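Local coordinates for protein peroxisomal acyl-coenzyme A oxidase 1 (Arabidopsis thaliana, PDB 1W07) that oxidises long- and medium-chain acyl-CoAs to 2-trans-enoyl-CoAs with FAD as cofactor, passing the electrons to oxygen to give hydrogen peroxide, at residues A8-K13 against Q595-A600; A299-T304 against A602-F607; Y306-R311 against E321-D326; L405-L410 against N615-R620. The protein carries 1 engineered substitution. One frame throughout, in Å; residues are numbered along the deposited sequence. Where two conformers were deposited one is given.

Interaction 1: residues A8-K13 against Q595-A600; sequences ADERNK and QVRPNA
Bends at chi2 in both chains bring Glu10 and Arg597 together: the glutamate folds at -58° and the arginine at 61°, and the two side chains meet at about a right angle. Arg597 grips the carboxylate end-on with two nitrogens. Arg597 NH1 donates to Glu10 OE1 at 2.9 Å and Arg597 NH2 to Glu10 OE2 at 3.1 Å. Both bonds are nearly straight, and both oxygens are met on the syn side, close to the guanidinium plane, the carboxylate being turned 31° against the guanidinium. Lys13 sends an extended chain back over its own segment. Lys13 NZ lies 2.9 Å from Glu10 OE2, above the carboxylate plane and on the face opposite to Arg597 NH2. Lower down, Lys13 CB packs on Pro598, 4.0 Å from its CB. One water lies between Glu10 O and Pro598 O. A second bonds to Glu10 OE1. The pairing joins the N-terminal helix 8-12 to the segment that follows helix 579-596. Arg597 NE also forms a salt bridge with Asp326, and Gln323 NE2 probably bonds to Glu10 OE2. Lys13 NZ and Arg597 NH2 stand 3.4 Å apart without bonding. The shared carboxylate probably offsets this closeness and should favour a charged Glu10.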
# COMPACT_ATOMS: atom_id res chain seq x y z
N ALA B 8 29.32 5.12 -9.11
CA ALA B 8 30.21 4.91 -10.24
C ALA B 8 30.66 3.47 -10.40
O ALA B 8 30.65 2.95 -11.51
CB ALA B 8 31.44 5.82 -10.14
N ASP B 9 31.04 2.84 -9.30
CA ASP B 9 31.48 1.45 -9.33
C ASP B 9 30.34 0.52 -9.76
O ASP B 9 30.54 -0.42 -10.53
CB ASP B 9 32.01 1.02 -7.96
CG ASP B 9 32.54 -0.40 -7.95
OD1 ASP B 9 33.38 -0.71 -8.82
OD2 ASP B 9 32.11 -1.20 -7.10
N GLU B 10 29.13 0.79 -9.27
CA GLU B 10 27.97 -0.03 -9.63
C GLU B 10 27.75 0.03 -11.14
O GLU B 10 27.49 -0.98 -11.78
CB GLU B 10 26.71 0.47 -8.90
CG GLU B 10 26.63 0.04 -7.45
CD GLU B 10 26.67 -1.48 -7.30
OE1 GLU B 10 26.06 -2.16 -8.13
OE2 GLU B 10 27.31 -1.98 -6.34
N ARG B 11 27.85 1.23 -11.69
CA ARG B 11 27.66 1.41 -13.12
C ARG B 11 28.76 0.72 -13.93
O ARG B 11 28.55 0.34 -15.08
CB ARG B 11 27.58 2.91 -13.45
CG ARG B 11 26.46 3.62 -12.67
CD ARG B 11 25.97 4.93 -13.29
NE ARG B 11 24.62 5.24 -12.80
CZ ARG B 11 24.34 6.04 -11.77
NH1 ARG B 11 25.30 6.67 -11.09
NH2 ARG B 11 23.07 6.16 -11.37
N ASN B 12 29.93 0.54 -13.33
CA ASN B 12 31.02 -0.13 -14.03
C ASN B 12 30.83 -1.64 -13.97
O ASN B 12 31.50 -2.37 -14.69
CB ASN B 12 32.38 0.26 -13.45
CG ASN B 12 32.81 1.66 -13.86
OD1 ASN B 12 32.37 2.17 -14.89
ND2 ASN B 12 33.69 2.27 -13.07
N LYS B 13 29.92 -2.11 -13.13
CA LYS B 13 29.67 -3.55 -13.05
C LYS B 13 28.77 -4.03 -14.19
O LYS B 13 28.66 -5.23 -14.43
CB LYS B 13 29.01 -3.92 -11.73
CG LYS B 13 29.93 -3.84 -10.54
CD LYS B 13 29.15 -4.13 -9.28
CE LYS B 13 29.98 -3.95 -8.02
NZ LYS B 13 29.15 -4.12 -6.79
N GLN B 595 22.80 -13.12 -11.26
CA GLN B 595 23.27 -12.63 -12.55
C GLN B 595 22.83 -11.19 -12.80
O GLN B 595 23.56 -10.40 -13.40
CB GLN B 595 22.75 -13.52 -13.68
CG GLN B 595 23.43 -14.87 -13.72
CD GLN B 595 22.76 -15.84 -14.67
OE1 GLN B 595 22.65 -15.58 -15.86
NE2 GLN B 595 22.32 -16.98 -14.14
N VAL B 596 21.64 -10.84 -12.33
CA VAL B 596 21.12 -9.49 -12.53
C VAL B 596 21.72 -8.47 -11.57
O VAL B 596 21.83 -7.29 -11.90
CB VAL B 596 19.58 -9.48 -12.42
CG1 VAL B 596 19.04 -8.04 -12.30
CG2 VAL B 596 19.00 -10.16 -13.64
N ARG B 597 22.12 -8.94 -10.39
CA ARG B 597 22.70 -8.08 -9.36
C ARG B 597 23.69 -7.02 -9.83
O ARG B 597 23.52 -5.83 -9.52
CB ARG B 597 23.36 -8.94 -8.28
CG ARG B 597 24.34 -8.18 -7.34
CD ARG B 597 23.66 -7.07 -6.57
NE ARG B 597 24.64 -6.33 -5.76
CZ ARG B 597 25.25 -5.22 -6.15
NH1 ARG B 597 24.98 -4.70 -7.35
NH2 ARG B 597 26.11 -4.63 -5.35
N PRO B 598 24.73 -7.42 -10.58
CA PRO B 598 25.71 -6.45 -11.06
C PRO B 598 25.18 -5.51 -12.12
O PRO B 598 25.74 -4.43 -12.37
CB PRO B 598 26.87 -7.33 -11.54
CG PRO B 598 26.17 -8.57 -12.03
CD PRO B 598 25.11 -8.80 -10.97
N ASN B 599 24.07 -5.91 -12.74
CA ASN B 599 23.43 -5.11 -13.78
C ASN B 599 22.30 -4.23 -13.28
O ASN B 599 21.82 -3.38 -14.02
CB ASN B 599 22.89 -6.04 -14.86
CG ASN B 599 23.98 -6.80 -15.55
OD1 ASN B 599 24.71 -6.25 -16.37
ND2 ASN B 599 24.11 -8.07 -15.21
N ALA B 600 21.89 -4.42 -12.02
CA ALA B 600 20.74 -3.70 -11.44
C ALA B 600 20.72 -2.19 -11.65
O ALA B 600 19.79 -1.66 -12.28
CB ALA B 600 20.59 -4.00 -9.94
O HOH W 1 25.02 -1.87 -13.07
O HOH W 2 24.27 -2.70 -10.05

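Interaction 2: residues A299-T304 against A602-F607; sequences AVCIAT and ALVDAF
Val604 packs against Cys301, Val300 and Thr304 where two helices meet: the long helix 278-309 of the C-alpha1 domain, part of the all-helical bundle of the acyl-CoA dehydrogenase fold, and the short helix 600-605 of the C-terminal oxidase region. The contact is buried and built mainly from apolar groups.

The aliphatic packing centres on Val604. Its CB sits over the backbone of Cys301, 3.6 Å from Cys301 CA. The two methyls then part. CG1 lies anti to the carbonyl carbon (chi1 -58°), which directs it between Val300 and Thr304. Val604 CG1 comes within 3.9 Å of Val300 CG1. Val604 CG2 turns toward the sulfur of Cys301 and stays 4.0 Å from Cys301 SG. Leu337 and Leu338 of helix 328-363 also pack on Val300.

The aromatic contact is made by Phe607, just beyond the short helix. Cys301 CB meets the ring at its edge, near the ring plane, 3.9 Å from Phe607 CD1. One ring face is turned to its own backbone, with Val604 CA and Leu603 O above the rim. Trp25 meets the same ring from the N-terminal region.

The polar part stays within the long helix. Val300 O accepts from Thr304 N and from Thr304 OG1, on opposite faces of the carbonyl plane. The hydroxyl is thereby satisfied inside a buried apolar layer. It also packs on the valine: with its proton given to Val300 O at 2.7 Å, Thr304 OG1 rests 3.6 Å from Val604 CG1.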
# COMPACT_ATOMS: atom_id res chain seq x y z
N ALA B 299 9.52 3.81 -9.36
CA ALA B 299 9.68 3.26 -8.03
C ALA B 299 10.87 2.32 -7.95
O ALA B 299 11.67 2.41 -7.02
CB ALA B 299 8.38 2.53 -7.59
N VAL B 300 10.99 1.41 -8.91
CA VAL B 300 12.11 0.45 -8.96
C VAL B 300 13.47 1.17 -9.10
O VAL B 300 14.47 0.74 -8.51
CB VAL B 300 11.93 -0.54 -10.14
CG1 VAL B 300 13.22 -1.35 -10.39
CG2 VAL B 300 10.74 -1.48 -9.83
N CYS B 301 13.51 2.25 -9.87
CA CYS B 301 14.75 3.00 -10.05
C CYS B 301 15.18 3.54 -8.69
O CYS B 301 16.35 3.45 -8.31
CB CYS B 301 14.50 4.16 -11.02
SG CYS B 301 15.92 5.26 -11.33
N ILE B 302 14.23 4.08 -7.93
CA ILE B 302 14.53 4.65 -6.62
C ILE B 302 15.01 3.58 -5.64
O ILE B 302 16.05 3.73 -5.00
CB ILE B 302 13.29 5.38 -6.04
CG1 ILE B 302 12.92 6.56 -6.96
CG2 ILE B 302 13.58 5.87 -4.63
CD1 ILE B 302 11.56 7.24 -6.64
N ALA B 303 14.25 2.50 -5.53
CA ALA B 303 14.62 1.44 -4.61
C ALA B 303 15.91 0.76 -5.01
O ALA B 303 16.72 0.42 -4.14
CB ALA B 303 13.47 0.41 -4.49
N THR B 304 16.15 0.59 -6.32
CA THR B 304 17.39 -0.05 -6.77
C THR B 304 18.61 0.80 -6.42
O THR B 304 19.59 0.29 -5.87
CB THR B 304 17.36 -0.35 -8.32
OG1 THR B 304 16.29 -1.26 -8.61
CG2 THR B 304 18.66 -1.01 -8.76
N ALA B 602 22.44 -0.22 -13.59
CA ALA B 602 22.42 0.14 -15.01
C ALA B 602 21.04 -0.15 -15.61
O ALA B 602 20.57 0.60 -16.47
CB ALA B 602 23.51 -0.63 -15.77
N LEU B 603 20.39 -1.22 -15.16
CA LEU B 603 19.07 -1.54 -15.70
C LEU B 603 18.03 -0.45 -15.38
O LEU B 603 17.06 -0.28 -16.13
CB LEU B 603 18.60 -2.89 -15.17
CG LEU B 603 19.32 -4.11 -15.78
CD1 LEU B 603 18.92 -5.38 -15.05
CD2 LEU B 603 18.97 -4.19 -17.25
N VAL B 604 18.21 0.28 -14.28
CA VAL B 604 17.25 1.35 -13.98
C VAL B 604 17.71 2.66 -14.59
O VAL B 604 16.90 3.57 -14.80
CB VAL B 604 17.01 1.51 -12.44
CG1 VAL B 604 16.50 0.20 -11.87
CG2 VAL B 604 18.27 2.03 -11.71
N ASP B 605 19.01 2.77 -14.90
CA ASP B 605 19.52 4.00 -15.52
C ASP B 605 18.98 4.02 -16.94
O ASP B 605 18.82 5.08 -17.55
CB ASP B 605 21.06 4.01 -15.58
CG ASP B 605 21.71 4.16 -14.22
OD1 ASP B 605 21.12 4.77 -13.30
OD2 ASP B 605 22.87 3.67 -14.09
N ALA B 606 18.69 2.84 -17.48
CA ALA B 606 18.16 2.73 -18.84
C ALA B 606 16.85 3.52 -18.99
O ALA B 606 16.45 3.86 -20.11
CB ALA B 606 17.94 1.27 -19.20
N PHE B 607 16.18 3.78 -17.87
CA PHE B 607 14.91 4.53 -17.88
C PHE B 607 15.19 5.97 -18.29
O PHE B 607 14.30 6.68 -18.78
CB PHE B 607 14.28 4.49 -16.48
CG PHE B 607 14.00 3.10 -15.97
CD1 PHE B 607 13.93 2.83 -14.60
CD2 PHE B 607 13.78 2.04 -16.86
CE1 PHE B 607 13.65 1.53 -14.13
CE2 PHE B 607 13.50 0.75 -16.40
CZ PHE B 607 13.44 0.50 -15.03

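Interaction 3: residues Y306-R311 against E321-D326; sequences YSAVRR and ETQVID. With FAD (flavin-adenine dinucleotide), chain C.
Arg311 and Gln323 are joined by a single beta bridge where helix 278-309 has ended, and Val324 N bonds to Arg310 O at 2.9 Å. The paired segments close a loop of the C-alpha1 domain at the FAD site. A second backbone bond runs from Ile325 N to Ser307 O, arriving well above the carbonyl plane. Arg311 and Gln323 lie side by side, pointing the same way. Gln323 CG sits over the centre of one guanidinium face, and the amide is stacked on it at 26°. At the guanidinium edge, Arg311 NH1 bonds in plane to Glu321 O at 2.9 Å. Gln323 NE2 reaches Ala308 O at 2.7 Å, almost straight and on a lone pair. A leucine in place of Gln323 would probably leave Ala308 O without this donor and Glu10 without one of its likely partners. Ser307 CB packs on Ile325 CB, while Ser307 OG bonds to Ala303 O and to Gln330. Glu321 reaches His142 of the second subunit. Arg310 is an FAD-binding residue. Its CG, anti to the backbone N (chi1 -180°), starts the chain toward the diphosphate, past Val324 CG1. Arg310 NE donates to FAD O2A at 2.7 Å, and NH2 adds a weak bond to that oxygen. Val324 CG1 touches the ribose of FAD, 3.2 Å from O4B.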
# COMPACT_ATOMS: atom_id res chain seq x y z
N TYR B 306 18.85 3.28 -4.15
CA TYR B 306 19.02 3.34 -2.70
C TYR B 306 19.53 2.01 -2.12
O TYR B 306 20.27 2.01 -1.14
CB TYR B 306 17.72 3.72 -2.02
CG TYR B 306 17.89 3.88 -0.53
CD1 TYR B 306 18.63 4.94 0.00
CD2 TYR B 306 17.32 2.97 0.36
CE1 TYR B 306 18.80 5.09 1.38
CE2 TYR B 306 17.49 3.11 1.74
CZ TYR B 306 18.22 4.16 2.24
OH TYR B 306 18.37 4.30 3.60
N SER B 307 19.13 0.89 -2.71
CA SER B 307 19.56 -0.43 -2.23
C SER B 307 21.06 -0.63 -2.44
O SER B 307 21.70 -1.38 -1.71
CB SER B 307 18.80 -1.55 -2.94
OG SER B 307 17.42 -1.55 -2.60
N ALA B 308 21.60 0.05 -3.44
CA ALA B 308 23.02 -0.04 -3.75
C ALA B 308 23.82 0.91 -2.87
O ALA B 308 25.01 0.70 -2.63
CB ALA B 308 23.26 0.29 -5.22
N VAL B 309 23.16 1.96 -2.38
CA VAL B 309 23.83 2.93 -1.51
C VAL B 309 23.74 2.50 -0.05
O VAL B 309 24.73 2.55 0.68
CB VAL B 309 23.18 4.34 -1.63
CG1 VAL B 309 23.70 5.24 -0.52
CG2 VAL B 309 23.50 4.96 -2.99
N ARG B 310 22.56 2.07 0.36
CA ARG B 310 22.35 1.65 1.74
C ARG B 310 23.10 0.37 2.13
O ARG B 310 23.01 -0.66 1.46
CB ARG B 310 20.86 1.46 1.99
CG ARG B 310 20.50 1.03 3.41
CD ARG B 310 20.78 2.13 4.44
NE ARG B 310 20.28 1.74 5.75
CZ ARG B 310 20.20 2.57 6.80
NH1 ARG B 310 20.57 3.84 6.69
NH2 ARG B 310 19.73 2.12 7.96
N ARG B 311 23.87 0.45 3.22
CA ARG B 311 24.62 -0.69 3.72
C ARG B 311 24.13 -0.94 5.14
O ARG B 311 23.92 0.00 5.92
CB ARG B 311 26.13 -0.41 3.73
CG ARG B 311 26.77 -0.31 2.33
CD ARG B 311 28.18 0.29 2.40
NE ARG B 311 28.80 0.44 1.08
CZ ARG B 311 29.34 -0.56 0.38
NH1 ARG B 311 29.36 -1.80 0.86
NH2 ARG B 311 29.88 -0.32 -0.81
N GLU B 321 30.02 -2.43 6.08
CA GLU B 321 28.79 -3.21 5.94
C GLU B 321 28.41 -3.46 4.48
O GLU B 321 28.82 -2.73 3.59
CB GLU B 321 27.65 -2.52 6.67
CG GLU B 321 27.83 -2.58 8.17
CD GLU B 321 26.91 -1.67 8.94
OE1 GLU B 321 25.73 -2.03 9.13
OE2 GLU B 321 27.38 -0.59 9.33
N THR B 322 27.61 -4.51 4.27
CA THR B 322 27.16 -4.95 2.94
C THR B 322 26.00 -4.13 2.37
O THR B 322 25.06 -3.78 3.09
CB THR B 322 26.70 -6.43 3.01
OG1 THR B 322 27.72 -7.22 3.64
CG2 THR B 322 26.40 -6.98 1.62
N GLN B 323 26.04 -3.86 1.07
CA GLN B 323 24.95 -3.15 0.40
C GLN B 323 23.70 -4.03 0.52
O GLN B 323 23.76 -5.24 0.25
CB GLN B 323 25.31 -2.93 -1.06
CG GLN B 323 26.48 -1.99 -1.27
CD GLN B 323 27.08 -2.14 -2.65
OE1 GLN B 323 27.85 -3.07 -2.89
NE2 GLN B 323 26.71 -1.25 -3.56
N VAL B 324 22.57 -3.45 0.92
CA VAL B 324 21.38 -4.27 1.09
C VAL B 324 20.97 -4.95 -0.19
O VAL B 324 20.37 -6.03 -0.15
CB VAL B 324 20.18 -3.46 1.68
CG1 VAL B 324 20.55 -2.98 3.08
CG2 VAL B 324 19.78 -2.31 0.76
N ILE B 325 21.32 -4.37 -1.33
CA ILE B 325 20.97 -4.96 -2.61
C ILE B 325 21.66 -6.31 -2.84
O ILE B 325 21.31 -7.05 -3.76
CB ILE B 325 21.29 -4.01 -3.77
CG1 ILE B 325 20.57 -4.49 -5.04
CG2 ILE B 325 22.79 -3.94 -4.01
CD1 ILE B 325 20.63 -3.48 -6.20
N ASP B 326 22.65 -6.63 -1.99
CA ASP B 326 23.39 -7.90 -2.06
C ASP B 326 22.60 -9.05 -1.38
O ASP B 326 22.91 -10.21 -1.57
CB ASP B 326 24.74 -7.79 -1.34
CG ASP B 326 25.83 -7.11 -2.16
OD1 ASP B 326 25.53 -6.53 -3.23
OD2 ASP B 326 26.99 -7.15 -1.70
PA FAD C . 17.42 -1.05 7.07
O1A FAD C . 17.72 -1.97 8.19
O2A FAD C . 18.51 -0.18 6.56
O5B FAD C . 16.80 -1.91 5.86
C5B FAD C . 16.60 -1.34 4.56
C4B FAD C . 16.33 -2.45 3.54
O4B FAD C . 17.42 -3.40 3.67
C3B FAD C . 15.06 -3.22 3.90
O3B FAD C . 14.52 -3.83 2.73
C2B FAD C . 15.58 -4.27 4.87
O2B FAD C . 14.72 -5.42 4.85
C1B FAD C . 16.88 -4.64 4.16
N9A FAD C . 17.84 -5.28 5.09
C8A FAD C . 18.56 -4.65 6.02
N7A FAD C . 19.33 -5.52 6.66
C5A FAD C . 19.12 -6.72 6.12
C6A FAD C . 19.64 -7.98 6.37
N6A FAD C . 20.58 -8.16 7.29
N1A FAD C . 19.19 -9.05 5.59
C2A FAD C . 18.24 -8.83 4.58
N3A FAD C . 17.76 -7.62 4.38
C4A FAD C . 18.17 -6.57 5.11
N1 FAD C . 14.35 5.33 16.10
C2 FAD C . 14.67 5.78 17.38
O2 FAD C . 15.81 5.62 17.82
N3 FAD C . 13.70 6.46 18.13
C4 FAD C . 12.43 6.69 17.60
O4 FAD C . 11.59 7.29 18.27
C4X FAD C . 12.11 6.24 16.32
N5 FAD C . 10.86 6.52 15.76
C5X FAD C . 10.55 6.10 14.46
C6 FAD C . 9.36 6.51 13.86
C7 FAD C . 9.12 6.22 12.52
C7M FAD C . 7.83 6.71 11.87
C8 FAD C . 10.07 5.51 11.78
C8M FAD C . 9.86 5.22 10.29
C9 FAD C . 11.25 5.10 12.39
C9A FAD C . 11.50 5.39 13.73
N10 FAD C . 12.73 5.06 14.31
C10 FAD C . 13.07 5.56 15.58
C1' FAD C . 13.72 4.25 13.57
C2' FAD C . 13.27 2.79 13.57
O2' FAD C . 13.01 2.37 14.91
C3' FAD C . 14.25 1.81 12.93
O3' FAD C . 15.53 1.90 13.58
C4' FAD C . 14.44 2.05 11.43
O4' FAD C . 13.19 2.34 10.80
C5' FAD C . 15.06 0.82 10.78
O5' FAD C . 15.00 0.95 9.36
P FAD C . 16.34 1.12 8.48
O1P FAD C . 16.22 2.39 7.74
O2P FAD C . 17.52 0.91 9.35
O3P FAD C . 16.18 -0.11 7.46

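Interaction 4: residues L405-L410 against N615-R620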
# COMPACT_ATOMS: atom_id res chain seq x y z
N LEU B 405 9.83 8.99 4.45
CA LEU B 405 9.91 10.43 4.23
C LEU B 405 9.38 10.81 2.86
O LEU B 405 9.73 10.20 1.86
CB LEU B 405 11.35 10.91 4.34
CG LEU B 405 11.86 11.25 5.75
CD1 LEU B 405 13.37 11.50 5.73
CD2 LEU B 405 11.10 12.46 6.25
N TRP B 406 8.55 11.85 2.81
CA TRP B 406 8.00 12.30 1.54
C TRP B 406 9.09 12.55 0.47
O TRP B 406 8.88 12.24 -0.71
CB TRP B 406 7.22 13.60 1.74
CG TRP B 406 6.38 13.95 0.56
CD1 TRP B 406 5.12 13.51 0.31
CD2 TRP B 406 6.74 14.81 -0.53
NE1 TRP B 406 4.67 14.04 -0.87
CE2 TRP B 406 5.64 14.84 -1.41
CE3 TRP B 406 7.89 15.56 -0.85
CZ2 TRP B 406 5.65 15.58 -2.60
CZ3 TRP B 406 7.89 16.30 -2.04
CH2 TRP B 406 6.77 16.30 -2.89
N CYS B 407 10.24 13.09 0.87
CA CYS B 407 11.30 13.40 -0.09
C CYS B 407 11.91 12.14 -0.73
O CYS B 407 12.76 12.23 -1.62
CB CYS B 407 12.38 14.30 0.55
SG CYS B 407 13.37 13.55 1.88
N SER B 408 11.47 10.96 -0.30
CA SER B 408 11.97 9.75 -0.94
C SER B 408 11.28 9.58 -2.31
O SER B 408 11.72 8.76 -3.14
CB SER B 408 11.71 8.51 -0.07
OG SER B 408 10.34 8.13 -0.07
N GLY B 409 10.21 10.35 -2.54
CA GLY B 409 9.49 10.29 -3.80
C GLY B 409 8.51 9.14 -3.91
O GLY B 409 7.64 9.14 -4.79
N LEU B 410 8.62 8.17 -3.02
CA LEU B 410 7.76 6.99 -3.07
C LEU B 410 6.35 7.13 -2.50
O LEU B 410 5.40 6.62 -3.08
CB LEU B 410 8.49 5.79 -2.43
CG LEU B 410 9.74 5.39 -3.25
CD1 LEU B 410 10.63 4.39 -2.50
CD2 LEU B 410 9.27 4.79 -4.56
N ASN B 615 12.27 13.09 -8.51
CA ASN B 615 11.97 13.84 -7.29
C ASN B 615 12.20 12.98 -6.05
O ASN B 615 11.34 12.89 -5.18
CB ASN B 615 10.51 14.30 -7.34
CG ASN B 615 10.21 15.38 -6.33
OD1 ASN B 615 10.97 16.34 -6.19
ND2 ASN B 615 9.08 15.26 -5.65
N SER B 616 13.38 12.37 -5.99
CA SER B 616 13.74 11.46 -4.91
C SER B 616 15.15 11.63 -4.41
O SER B 616 16.11 11.57 -5.18
CB SER B 616 13.58 10.02 -5.39
OG SER B 616 14.09 9.11 -4.42
N VAL B 617 15.27 11.81 -3.11
CA VAL B 617 16.58 11.97 -2.50
C VAL B 617 17.26 10.60 -2.41
O VAL B 617 18.46 10.48 -2.60
CB VAL B 617 16.45 12.58 -1.07
CG1 VAL B 617 17.81 12.56 -0.39
CG2 VAL B 617 15.89 14.02 -1.16
N LEU B 618 16.48 9.56 -2.13
CA LEU B 618 17.05 8.23 -2.00
C LEU B 618 17.47 7.68 -3.36
O LEU B 618 18.41 6.89 -3.46
CB LEU B 618 16.04 7.27 -1.36
CG LEU B 618 15.37 7.68 -0.04
CD1 LEU B 618 14.61 6.49 0.48
CD2 LEU B 618 16.40 8.16 1.00
N GLY B 619 16.77 8.14 -4.40
CA GLY B 619 17.04 7.66 -5.73
C GLY B 619 17.86 8.54 -6.65
O GLY B 619 17.87 8.34 -7.86
N ARG B 620 18.54 9.53 -6.07
CA ARG B 620 19.36 10.44 -6.85
C ARG B 620 20.32 9.67 -7.72
O ARG B 620 20.90 8.67 -7.30
CB ARG B 620 20.18 11.36 -5.94
CG ARG B 620 19.42 12.45 -5.20
CD ARG B 620 20.41 13.21 -4.31
NE ARG B 620 21.48 13.81 -5.10
CZ ARG B 620 21.38 15.00 -5.70
NH1 ARG B 620 20.26 15.71 -5.60
NH2 ARG B 620 22.38 15.45 -6.45
O HOH W 3 12.45 15.03 -3.14
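Asn615, the first residue of its segment, sets its ND2 3.7 Å from Trp406 CH2, with amide and indole planes steeply inclined at 76°. The segment leaves helix 611-614 here, with positive phi at Asn615, and runs into a type I beta turn from Val617 to Arg620. It lies against the 3-10 turn 406-408 that leads to helix 410-417. Gly409, at the N-cap position, lies beside Asn615 and Ser616; a side chain there would clash with Asn615 O. Ser616 follows. With chi1 at 172°, Ser616 OG swings opposite its own N and donates to Ser408 O at 2.7 Å from above the carbonyl plane. Ser616 OG in turn accepts from Gly619 N at 2.9 Å, an ST motif that ties the hydroxyl to its own turn. Loss of the hydroxyl, as with an alanine here, would probably leave Ser408 O without this donor and Gly619 N without its acceptor, so the turn could be held less firmly. Next, Val617 N bonds to Cys407 O at 2.9 Å, nearly along the C=O axis, and Val617 CG2 packs 3.9 Å from Cys407 CB. The contact thus joins the C-terminal oxidase region to the C-alpha1 domain near the FAD site. Trp406 also meets Thr227 of the second subunit. Leu618 comes last, packing on Tyr306 as well, and its CD1 lies 3.6 Å from Ser408 CB.

Interactions 2, 3 and 4 are buried, whereas interaction 1 is partly buried and mostly ionic. Interactions 2 and 3 share helix 278-309: apolar packing lines the stretch before its end, and backbone bonds with FAD contacts mark the end itself. Interaction 1 connects to both by salt bridges, the one to interaction 2 running from Arg11 to Asp605. Interaction 4 meets interaction 2 through Ile302, which packs on Ser616, and meets interaction 3 where Tyr306 touches Leu618. Main-chain acceptors dominate in 3 and 4, the two that also touch the second subunit. The 595-620 region supplies one side of interactions 1, 2 and 4.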